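Putative iron-regulated protein A (Parabacteroides distasonis ATCC 8503, PDB 4ECG) is an imelysin-like protein of the peptidase M75 family that binds calcium ions and may act as a metalloendopeptidase, though its physiological role remains unproven. Local coordinates at residues I121-G132 against N172-R183. Residues are numbered along the deposited sequence; the frame is centred on the assembly and turned at random.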
loop_
_atom_site.group_PDB
_atom_site.type_symbol
_atom_site.label_atom_id
_atom_site.label_comp_id
_atom_site.label_asym_id
_atom_site.label_seq_id
_atom_site.Cartn_x
_atom_site.Cartn_y
_atom_site.Cartn_z
ATOM N N ILE A 121 16.489 -17.205 14.014
ATOM C CA ILE A 121 17.166 -16.025 14.530
ATOM C C ILE A 121 16.795 -15.823 16.037
ATOM O O ILE A 121 17.640 -15.492 16.861
ATOM C CB ILE A 121 16.846 -14.763 13.673
ATOM C CG1 ILE A 121 17.493 -14.872 12.299
ATOM C CG2 ILE A 121 17.351 -13.502 14.363
ATOM C CD1 ILE A 121 17.001 -13.841 11.317
ATOM N N ILE A 122 15.548 -16.071 16.399
ATOM C CA ILE A 122 15.149 -15.931 17.766
ATOM C C ILE A 122 16.004 -16.863 18.643
ATOM O O ILE A 122 16.353 -16.496 19.762
ATOM C CB ILE A 122 13.639 -16.235 17.970
ATOM C CG1 ILE A 122 12.795 -15.146 17.274
ATOM C CG2 ILE A 122 13.328 -16.358 19.464
ATOM C CD1 ILE A 122 11.296 -15.471 17.153
ATOM N N ALA A 123 16.355 -18.048 18.115
ATOM C CA ALA A 123 17.147 -19.024 18.841
ATOM C C ALA A 123 18.632 -18.673 18.860
ATOM O O ALA A 123 19.271 -18.890 19.870
ATOM C CB ALA A 123 16.951 -20.422 18.275
ATOM N N THR A 124 19.192 -18.190 17.760
ATOM C CA THR A 124 20.656 -18.059 17.646
ATOM C C THR A 124 21.088 -16.649 17.972
ATOM O O THR A 124 22.172 -16.430 18.399
ATOM C CB THR A 124 21.184 -18.329 16.201
ATOM O OG1 THR A 124 20.529 -17.451 15.268
ATOM C CG2 THR A 124 21.002 -19.801 15.804
ATOM N N GLY A 125 20.213 -15.693 17.729
ATOM C CA GLY A 125 20.547 -14.304 17.896
ATOM C C GLY A 125 21.352 -13.748 16.771
ATOM O O GLY A 125 21.965 -12.721 16.948
ATOM N N GLU A 126 21.327 -14.400 15.609
ATOM C CA GLU A 126 22.084 -13.929 14.430
ATOM C C GLU A 126 21.329 -12.809 13.679
ATOM O O GLU A 126 20.871 -12.941 12.541
ATOM C CB GLU A 126 22.464 -15.103 13.501
ATOM C CG GLU A 126 23.832 -14.919 12.818
ATOM C CD GLU A 126 24.100 -15.855 11.626
ATOM O OE1 GLU A 126 23.400 -16.883 11.531
ATOM O OE2 GLU A 126 25.007 -15.552 10.784
ATOM N N PHE A 127 21.217 -11.675 14.329
ATOM C CA PHE A 127 20.430 -10.570 13.791
ATOM C C PHE A 127 20.923 -9.967 12.487
ATOM O O PHE A 127 20.113 -9.423 11.737
ATOM C CB PHE A 127 20.250 -9.482 14.836
ATOM C CG PHE A 127 19.580 -9.967 16.063
ATOM C CD1 PHE A 127 18.305 -10.502 15.992
ATOM C CD2 PHE A 127 20.200 -9.869 17.285
ATOM C CE1 PHE A 127 17.676 -10.954 17.146
ATOM C CE2 PHE A 127 19.609 -10.326 18.441
ATOM C CZ PHE A 127 18.338 -10.869 18.377
ATOM N N SER A 128 22.200 -10.124 12.178
ATOM C CA SER A 128 22.741 -9.703 10.876
ATOM C C SER A 128 21.988 -10.232 9.640
ATOM O O SER A 128 22.011 -9.597 8.584
ATOM C CB SER A 128 24.261 -10.024 10.744
ATOM O OG SER A 128 24.542 -11.406 10.831
ATOM N N LYS A 129 21.322 -11.368 9.776
ATOM C CA LYS A 129 20.571 -11.935 8.680
ATOM C C LYS A 129 19.354 -11.077 8.261
ATOM O O LYS A 129 18.768 -11.324 7.218
ATOM C CB LYS A 129 20.116 -13.365 9.036
ATOM C CG LYS A 129 21.233 -14.411 9.153
ATOM C CD LYS A 129 20.702 -15.837 9.458
ATOM C CE LYS A 129 20.428 -16.747 8.218
ATOM N NZ LYS A 129 19.139 -16.558 7.435
ATOM N N ILE A 130 18.946 -10.100 9.074
ATOM C CA ILE A 130 17.701 -9.387 8.833
ATOM C C ILE A 130 17.892 -7.992 8.264
ATOM O O ILE A 130 16.930 -7.382 7.816
ATOM C CB ILE A 130 16.823 -9.344 10.093
ATOM C CG1 ILE A 130 17.112 -8.141 10.959
ATOM C CG2 ILE A 130 16.948 -10.654 10.885
ATOM C CD1 ILE A 130 16.208 -8.060 12.173
ATOM N N SER A 131 19.128 -7.511 8.246
ATOM C CA SER A 131 19.427 -6.122 7.975
ATOM C C SER A 131 20.057 -5.964 6.613
ATOM O O SER A 131 20.343 -4.868 6.229
ATOM C CB SER A 131 20.399 -5.609 9.025
ATOM O OG SER A 131 21.614 -6.354 8.923
ATOM N N GLY A 132 20.270 -7.044 5.878
ATOM C CA GLY A 132 20.805 -6.925 4.501
ATOM C C GLY A 132 19.907 -6.301 3.427
ATOM O O GLY A 132 18.731 -5.968 3.669
ATOM N N ASN A 172 15.573 -12.587 22.914
ATOM C CA ASN A 172 16.064 -12.317 21.568
ATOM C C ASN A 172 14.966 -11.766 20.658
ATOM O O ASN A 172 15.231 -10.964 19.790
ATOM C CB ASN A 172 16.672 -13.548 20.911
ATOM C CG ASN A 172 18.068 -13.862 21.403
ATOM O OD1 ASN A 172 18.654 -13.073 22.110
ATOM N ND2 ASN A 172 18.606 -15.044 21.017
ATOM N N GLU A 173 13.736 -12.211 20.862
ATOM C CA GLU A 173 12.626 -11.814 20.026
ATOM C C GLU A 173 12.313 -10.352 20.260
ATOM O O GLU A 173 11.912 -9.682 19.339
ATOM C CB GLU A 173 11.450 -12.678 20.378
ATOM C CG GLU A 173 10.205 -12.460 19.558
ATOM C CD GLU A 173 9.076 -13.371 19.994
ATOM O OE1 GLU A 173 9.262 -14.116 20.989
ATOM O OE2 GLU A 173 8.020 -13.359 19.314
ATOM N N LEU A 174 12.540 -9.851 21.477
ATOM C CA LEU A 174 12.354 -8.435 21.788
ATOM C C LEU A 174 13.384 -7.591 21.064
ATOM O O LEU A 174 13.062 -6.548 20.476
ATOM C CB LEU A 174 12.453 -8.170 23.298
ATOM C CG LEU A 174 11.180 -8.611 24.059
ATOM C CD1 LEU A 174 11.503 -8.753 25.533
ATOM C CD2 LEU A 174 9.987 -7.668 23.847
ATOM N N GLU A 175 14.632 -8.014 21.110
ATOM C CA GLU A 175 15.639 -7.290 20.373
ATOM C C GLU A 175 15.333 -7.339 18.837
ATOM O O GLU A 175 15.542 -6.363 18.090
ATOM C CB GLU A 175 17.023 -7.836 20.721
ATOM C CG GLU A 175 18.134 -7.030 20.082
ATOM C CD GLU A 175 18.222 -5.551 20.547
ATOM O OE1 GLU A 175 17.770 -5.245 21.714
ATOM O OE2 GLU A 175 18.769 -4.714 19.733
ATOM N N TYR A 176 14.787 -8.470 18.379
ATOM C CA TYR A 176 14.441 -8.640 16.977
ATOM C C TYR A 176 13.403 -7.570 16.615
ATOM O O TYR A 176 13.608 -6.794 15.710
ATOM C CB TYR A 176 13.954 -10.092 16.794
ATOM C CG TYR A 176 13.879 -10.632 15.369
ATOM C CD1 TYR A 176 13.626 -9.804 14.257
ATOM C CD2 TYR A 176 14.013 -11.986 15.134
ATOM C CE1 TYR A 176 13.481 -10.319 12.980
ATOM C CE2 TYR A 176 13.900 -12.483 13.854
ATOM C CZ TYR A 176 13.656 -11.652 12.785
ATOM O OH TYR A 176 13.605 -12.208 11.526
ATOM N N LEU A 177 12.330 -7.490 17.403
ATOM C CA LEU A 177 11.263 -6.501 17.266
ATOM C C LEU A 177 11.809 -5.065 17.207
ATOM O O LEU A 177 11.329 -4.249 16.407
ATOM C CB LEU A 177 10.246 -6.634 18.405
ATOM C CG LEU A 177 9.073 -5.613 18.471
ATOM C CD1 LEU A 177 8.256 -5.639 17.155
ATOM C CD2 LEU A 177 8.169 -5.778 19.730
ATOM N N LYS A 178 12.777 -4.750 18.045
ATOM C CA LYS A 178 13.411 -3.429 18.044
ATOM C C LYS A 178 14.143 -3.202 16.721
ATOM O O LYS A 178 13.995 -2.143 16.106
ATOM C CB LYS A 178 14.413 -3.319 19.182
ATOM C CG LYS A 178 14.983 -1.927 19.452
ATOM C CD LYS A 178 16.237 -1.946 20.324
ATOM C CE LYS A 178 16.011 -1.619 21.802
ATOM N NZ LYS A 178 17.253 -1.914 22.635
ATOM N N LEU A 179 14.890 -4.204 16.253
ATOM C CA LEU A 179 15.685 -4.033 15.032
ATOM C C LEU A 179 14.812 -3.870 13.781
ATOM O O LEU A 179 15.082 -3.026 12.937
ATOM C CB LEU A 179 16.693 -5.172 14.862
ATOM C CG LEU A 179 17.825 -5.127 15.881
ATOM C CD1 LEU A 179 18.490 -6.486 15.905
ATOM C CD2 LEU A 179 18.804 -4.007 15.515
ATOM N N VAL A 180 13.750 -4.676 13.720
ATOM C CA VAL A 180 12.800 -4.577 12.696
ATOM C C VAL A 180 12.148 -3.181 12.640
ATOM O O VAL A 180 12.046 -2.582 11.565
ATOM C CB VAL A 180 11.794 -5.709 12.857
ATOM C CG1 VAL A 180 10.534 -5.392 12.096
ATOM C CG2 VAL A 180 12.465 -7.070 12.486
ATOM N N SER A 181 11.779 -2.648 13.806
ATOM C CA SER A 181 11.158 -1.357 13.901
ATOM C C SER A 181 12.149 -0.197 13.614
ATOM O O SER A 181 11.735 0.791 13.013
ATOM C CB SER A 181 10.544 -1.174 15.287
ATOM O OG SER A 181 9.701 -2.244 15.663
ATOM N N GLU A 182 13.426 -0.322 13.989
ATOM C CA GLU A 182 14.482 0.645 13.554
ATOM C C GLU A 182 14.514 0.714 12.039
ATOM O O GLU A 182 14.637 1.759 11.447
ATOM C CB GLU A 182 15.895 0.224 13.994
ATOM C CG GLU A 182 16.313 0.743 15.354
ATOM C CD GLU A 182 17.545 0.038 15.982
ATOM O OE1 GLU A 182 18.559 -0.262 15.271
ATOM O OE2 GLU A 182 17.468 -0.172 17.212
ATOM N N ARG A 183 14.456 -0.444 11.418
ATOM C CA ARG A 183 14.605 -0.514 10.003
ATOM C C ARG A 183 13.300 -0.036 9.311
ATOM O O ARG A 183 13.370 0.583 8.252
ATOM C CB ARG A 183 15.017 -1.933 9.583
ATOM C CG ARG A 183 15.076 -2.121 8.063
ATOM C CD ARG A 183 16.097 -1.151 7.474
ATOM N NE ARG A 183 16.426 -1.384 6.071
ATOM C CZ ARG A 183 17.425 -2.167 5.628
ATOM N NH1 ARG A 183 18.186 -2.846 6.430
ATOM N NH2 ARG A 183 17.650 -2.285 4.339
HETATM O O HOH W 1 20.444 -2.957 3.538
#
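Ile-121 and Ile-130 approach the ring of Tyr-176 from the same side, CG2 of Ile-121 resting 3.6 Å from its CE2 and CD1 of Ile-130 equally near its CE1. The tyrosine CG stands trans to the backbone N (chi1 -164°), which carries the ring across to the end of helix 115-124 and to Ile-130 beyond it. Branched aliphatic residues suit these places because each offers more than one carbon to the aromatic ring. Ile-122 CG1 meets Tyr-176 CD2 (4.0 Å), and its CD1 lies beside Glu-173 CG, the two side chains pointing the same way. Phe-127 packs beside this cluster, with Leu-179 CD1 3.6 Å from its CB and Tyr-176 CB 3.8 Å from its CE1. The edge of its ring, at CZ, meets Asn-172 O at 3.4 Å.

Polar bonds join both ends. Asn-172 ND2 donates to Ile-122 O (3.0 Å), in the plane of its own amide but from above that of the carbonyl. Just beyond, Gly-125 leaves the helix with positive phi, easily adopted without a side chain, and its carbonyl carbon sits over one face of the Phe-127 ring. At the far end Arg-183, long enough to span the gap, gives NH1 to Ser-131 O (3.0 Å); a water accepts from its NH2 and donates weakly to the same oxygen.

Farther out, Tyr-176 OH bonds to Leu-145 O, Arg-162 binds the Glu-173 carboxylate, and Arg-183 NE pairs with Asp-187. The contact thus lays the end of helix 115-124 and its following turn against helix 171-196, which also touches helices 147-155 and 29-68.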